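Local structure of putative mandelate racemase (Bordetella bronchiseptica, 3OZY) at residues Tyr83-His86 and Lys87-Gly91; Leu61-Ala64 and Ile65-Ile69. The protein is of unknown function but probably acts on acid-sugar-like carboxylates with the help of magnesium, as other members of the enolase superfamily do. All blocks are in the same frame, centred on the assembly; numbering follows the deposited sequence.

Contact 1. Residues Tyr83-His86 and Lys87-Gly91. With MG (magnesium ion), chain D.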
loop_
_atom_site.group_PDB
_atom_site.type_symbol
_atom_site.label_atom_id
_atom_site.label_comp_id
_atom_site.label_asym_id
_atom_site.label_seq_id
_atom_site.Cartn_x
_atom_site.Cartn_y
_atom_site.Cartn_z
ATOM N N TYR A 83 21.117 -3.184 5.785
ATOM C CA TYR A 83 21.291 -3.344 4.350
ATOM C C TYR A 83 20.107 -4.090 3.736
ATOM O O TYR A 83 19.557 -3.672 2.718
ATOM C CB TYR A 83 22.598 -4.089 4.056
ATOM C CG TYR A 83 22.730 -4.524 2.616
ATOM C CD1 TYR A 83 22.936 -3.590 1.609
ATOM C CD2 TYR A 83 22.649 -5.865 2.258
ATOM C CE1 TYR A 83 23.047 -3.973 0.288
ATOM C CE2 TYR A 83 22.770 -6.260 0.929
ATOM C CZ TYR A 83 22.964 -5.308 -0.046
ATOM O OH TYR A 83 23.080 -5.681 -1.368
ATOM N N LEU A 84 19.711 -5.195 4.359
ATOM C CA LEU A 84 18.673 -6.045 3.779
ATOM C C LEU A 84 17.301 -5.373 3.729
ATOM O O LEU A 84 16.528 -5.606 2.789
ATOM C CB LEU A 84 18.602 -7.387 4.511
ATOM C CG LEU A 84 19.846 -8.256 4.305
ATOM C CD1 LEU A 84 19.804 -9.464 5.227
ATOM C CD2 LEU A 84 19.985 -8.692 2.849
ATOM N N TRP A 85 17.006 -4.517 4.709
ATOM C CA TRP A 85 15.740 -3.783 4.697
ATOM C C TRP A 85 15.648 -2.962 3.421
ATOM O O TRP A 85 14.649 -2.991 2.699
ATOM C CB TRP A 85 15.625 -2.859 5.918
ATOM C CG TRP A 85 14.213 -2.387 6.138
ATOM C CD1 TRP A 85 13.287 -2.947 6.975
ATOM C CD2 TRP A 85 13.551 -1.295 5.477
ATOM N NE1 TRP A 85 12.100 -2.265 6.887
ATOM C CE2 TRP A 85 12.233 -1.246 5.978
ATOM C CE3 TRP A 85 13.949 -0.343 4.530
ATOM C CZ2 TRP A 85 11.306 -0.294 5.558
ATOM C CZ3 TRP A 85 13.019 0.612 4.110
ATOM C CH2 TRP A 85 11.715 0.624 4.627
ATOM N N HIS A 86 16.713 -2.222 3.146
ATOM C CA HIS A 86 16.732 -1.330 1.997
ATOM C C HIS A 86 16.852 -2.065 0.672
ATOM O O HIS A 86 16.216 -1.679 -0.314
ATOM C CB HIS A 86 17.787 -0.247 2.214
ATOM C CG HIS A 86 17.438 0.648 3.356
ATOM N ND1 HIS A 86 16.709 1.804 3.191
ATOM C CD2 HIS A 86 17.612 0.505 4.691
ATOM C CE1 HIS A 86 16.500 2.366 4.365
ATOM N NE2 HIS A 86 17.029 1.594 5.296
ATOM N N LYS A 87 17.603 -3.160 0.659
ATOM C CA LYS A 87 17.682 -3.985 -0.533
ATOM C C LYS A 87 16.276 -4.444 -0.931
ATOM O O LYS A 87 15.896 -4.398 -2.105
ATOM C CB LYS A 87 18.582 -5.199 -0.280
ATOM C CG LYS A 87 18.759 -6.060 -1.510
ATOM C CD LYS A 87 19.566 -7.317 -1.243
ATOM C CE LYS A 87 19.809 -8.037 -2.566
ATOM N NZ LYS A 87 20.341 -9.416 -2.391
ATOM N N VAL A 88 15.496 -4.878 0.053
ATOM C CA VAL A 88 14.153 -5.389 -0.211
ATOM C C VAL A 88 13.169 -4.277 -0.587
ATOM O O VAL A 88 12.405 -4.405 -1.549
ATOM C CB VAL A 88 13.643 -6.187 1.003
ATOM C CG1 VAL A 88 12.144 -6.465 0.901
ATOM C CG2 VAL A 88 14.426 -7.489 1.141
ATOM N N PHE A 89 13.199 -3.176 0.158
ATOM C CA PHE A 89 12.262 -2.079 -0.090
ATOM C C PHE A 89 12.443 -1.454 -1.472
ATOM O O PHE A 89 11.486 -1.299 -2.230
ATOM C CB PHE A 89 12.396 -1.013 1.009
ATOM C CG PHE A 89 11.466 0.168 0.846
ATOM C CD1 PHE A 89 10.174 0.132 1.360
ATOM C CD2 PHE A 89 11.907 1.331 0.229
ATOM C CE1 PHE A 89 9.322 1.222 1.222
ATOM C CE2 PHE A 89 11.061 2.424 0.082
ATOM C CZ PHE A 89 9.767 2.372 0.588
ATOM N N HIS A 90 13.681 -1.086 -1.791
ATOM C CA HIS A 90 13.970 -0.423 -3.061
ATOM C C HIS A 90 14.034 -1.403 -4.226
ATOM O O HIS A 90 13.702 -1.048 -5.361
ATOM C CB HIS A 90 15.276 0.372 -2.971
ATOM C CG HIS A 90 15.218 1.482 -1.977
ATOM N ND1 HIS A 90 14.473 2.622 -2.188
ATOM C CD2 HIS A 90 15.785 1.621 -0.757
ATOM C CE1 HIS A 90 14.589 3.419 -1.143
ATOM N NE2 HIS A 90 15.379 2.836 -0.262
ATOM N N GLY A 91 14.450 -2.634 -3.950
ATOM C CA GLY A 91 14.584 -3.622 -5.005
ATOM C C GLY A 91 13.255 -4.161 -5.488
ATOM O O GLY A 91 13.077 -4.385 -6.686
HETATM MG MG MG D . 16.481 3.266 1.655
HETATM O O HOH W 1 18.803 3.529 0.922
#

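Contact 2. Residues Leu61-Ala64 and Ile65-Ile69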
loop_
_atom_site.group_PDB
_atom_site.type_symbol
_atom_site.label_atom_id
_atom_site.label_comp_id
_atom_site.label_asym_id
_atom_site.label_seq_id
_atom_site.Cartn_x
_atom_site.Cartn_y
_atom_site.Cartn_z
ATOM N N LEU A 61 0.331 -13.048 1.741
ATOM C CA LEU A 61 1.507 -12.928 2.588
ATOM C C LEU A 61 2.562 -13.985 2.283
ATOM O O LEU A 61 3.757 -13.678 2.186
ATOM C CB LEU A 61 1.111 -13.014 4.059
ATOM C CG LEU A 61 0.480 -11.772 4.698
ATOM C CD1 LEU A 61 -0.049 -12.112 6.079
ATOM C CD2 LEU A 61 1.475 -10.619 4.792
ATOM N N LYS A 62 2.132 -15.237 2.176
ATOM C CA LYS A 62 3.067 -16.329 1.931
ATOM C C LYS A 62 3.837 -16.122 0.631
ATOM O O LYS A 62 5.061 -16.286 0.585
ATOM C CB LYS A 62 2.331 -17.669 1.913
ATOM C CG LYS A 62 3.229 -18.871 1.655
ATOM C CD LYS A 62 2.396 -20.155 1.695
ATOM C CE LYS A 62 3.237 -21.410 1.497
ATOM N NZ LYS A 62 4.139 -21.694 2.649
ATOM N N ARG A 63 3.115 -15.768 -0.423
ATOM C CA ARG A 63 3.735 -15.509 -1.718
ATOM C C ARG A 63 4.704 -14.331 -1.644
ATOM O O ARG A 63 5.829 -14.409 -2.143
ATOM C CB ARG A 63 2.660 -15.244 -2.774
ATOM C CG ARG A 63 3.186 -14.869 -4.149
ATOM C CD ARG A 63 3.886 -16.025 -4.858
ATOM N NE ARG A 63 4.518 -15.502 -6.067
ATOM C CZ ARG A 63 5.259 -16.213 -6.914
ATOM N NH1 ARG A 63 5.470 -17.508 -6.709
ATOM N NH2 ARG A 63 5.792 -15.615 -7.970
ATOM N N ALA A 64 4.278 -13.229 -1.033
ATOM C CA ALA A 64 5.154 -12.068 -0.929
ATOM C C ALA A 64 6.430 -12.402 -0.165
ATOM O O ALA A 64 7.521 -11.981 -0.542
ATOM C CB ALA A 64 4.424 -10.920 -0.256
ATOM N N ILE A 65 6.294 -13.152 0.920
ATOM C CA ILE A 65 7.433 -13.469 1.762
ATOM C C ILE A 65 8.388 -14.467 1.093
ATOM O O ILE A 65 9.597 -14.230 1.020
ATOM C CB ILE A 65 6.969 -13.968 3.142
ATOM C CG1 ILE A 65 6.326 -12.805 3.909
ATOM C CG2 ILE A 65 8.146 -14.562 3.925
ATOM C CD1 ILE A 65 5.531 -13.232 5.142
ATOM N N GLU A 66 7.848 -15.566 0.583
ATOM C CA GLU A 66 8.701 -16.612 0.022
ATOM C C GLU A 66 9.261 -16.285 -1.364
ATOM O O GLU A 66 10.403 -16.641 -1.676
ATOM C CB GLU A 66 7.942 -17.949 -0.021
ATOM C CG GLU A 66 7.589 -18.470 1.365
ATOM C CD GLU A 66 6.918 -19.834 1.368
ATOM O OE1 GLU A 66 6.591 -20.358 0.281
ATOM O OE2 GLU A 66 6.719 -20.377 2.475
ATOM N N ASP A 67 8.480 -15.588 -2.181
ATOM C CA ASP A 67 8.779 -15.502 -3.612
ATOM C C ASP A 67 9.052 -14.092 -4.136
ATOM O O ASP A 67 9.499 -13.930 -5.278
ATOM C CB ASP A 67 7.642 -16.150 -4.408
ATOM C CG ASP A 67 7.412 -17.590 -4.014
ATOM O OD1 ASP A 67 8.349 -18.403 -4.154
ATOM O OD2 ASP A 67 6.300 -17.907 -3.547
ATOM N N VAL A 68 8.777 -13.073 -3.326
ATOM C CA VAL A 68 9.119 -11.706 -3.700
ATOM C C VAL A 68 10.265 -11.220 -2.820
ATOM O O VAL A 68 11.325 -10.848 -3.320
ATOM C CB VAL A 68 7.903 -10.756 -3.624
ATOM C CG1 VAL A 68 8.303 -9.344 -4.042
ATOM C CG2 VAL A 68 6.781 -11.258 -4.524
ATOM N N ILE A 69 10.081 -11.259 -1.508
ATOM C CA ILE A 69 11.126 -10.848 -0.588
ATOM C C ILE A 69 12.237 -11.903 -0.479
ATOM O O ILE A 69 13.423 -11.573 -0.559
ATOM C CB ILE A 69 10.532 -10.553 0.801
ATOM C CG1 ILE A 69 9.558 -9.375 0.707
ATOM C CG2 ILE A 69 11.641 -10.307 1.814
ATOM C CD1 ILE A 69 8.631 -9.238 1.926
#

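Contact 1. Residues Tyr83-His86 and Lys87-Gly91
W85 lies alongside F89, and only the far rim of its indole overlaps: CZ3 sits 3.6 Å from F89 CB and CH2 3.6 Å from F89 CD1. The two planes are near parallel, 17° apart, yet slid so far that the centroids are 5.0 Å apart. W85 CE3 rides over the centre of the H86 ring, and F89 CD2 does the same for H90. On helix 81-97 of the enolase-type N-terminal domain, H86 and H90 are an i, i+4 histidine pair, a spacing that puts both imidazoles on one side, within reach of a single metal. Both turn CG beside the backbone N (chi1 -66° and -63°), which lets them point the same way and meet rim to rim. H86 binds magnesium through ND1 at 2.1 Å, H90 through NE2 at 2.2 Å, and a water lies farther off, at 2.5 Å. In the backbone, H90 N donates to H86 O at 3.0 Å. K87 CB lies over one face of the Y83 ring, its CD 3.9 Å from Y83 OH; extended throughout, K87 carries NZ to Q72 O and a salt bridge with E76. M387 and G386 of the second subunit pack against the histidines.

Contact 2. Residues Leu61-Ala64 and Ile65-Ile69
E66 reaches back one turn to K62, an i, i+4 salt bridge on helix 58-73 of the enolase-type N-terminal domain. Start at its CB, 3.4 Å from K62 O, the same carbonyl that accepts E66 N in the helix. CG stays beside the backbone N (chi1 -65°) and also rests 3.4 Å from K62 O; the chain then runs extended, bringing the carboxylate carbon CD to 3.8 Å from K62 CG. At the tip, OE1 lies near K62 CE, while OE2 takes K62 NZ at 2.9 Å, the ammonium arriving from above the carboxylate plane, 37° out of it. Both ends have a further partner: NZ donates to A10 O and OE2 accepts from A10 N, so the ion pair clasps the backbone of strand 5-16.

R63 and D67 make the next such pair, more loosely, with NH1 3.3 Å from OD2. Here the aspartate CB lies over one face of the guanidinium, toward its rim, and the side chains cross at about a right angle. NH2 forms a salt bridge with D57 of the second subunit. On the inner side, I65 packs on I36 and V38 of strand 32-42. The helix widens into a pi-type turn just here: A64 O accepts V68 N from above its carbonyl plane and I69 N nearly in line with the C=O bond, at 2.8 Å.

How the contacts relate
Contact 2 and contact 1 lie on successive helices of the N-terminal domain, 58-73 and 81-97, with centres about 14 Å apart. They meet directly where V88 CG1 touches I69 CG1 at 3.9 Å, an apolar seam that helix 102-122 also joins, through M107 and A106. The histidine-bound magnesium is 14.4 Å from I69 CG2, and the salt bridges of 61-69 lie farther from it still. K87 adds a second tie, its NZ bonding to Q72 O near the end of helix 58-73. Both regions touch the second subunit. The magnesium held by D201, E227 and E254, in the barrel, is a separate site.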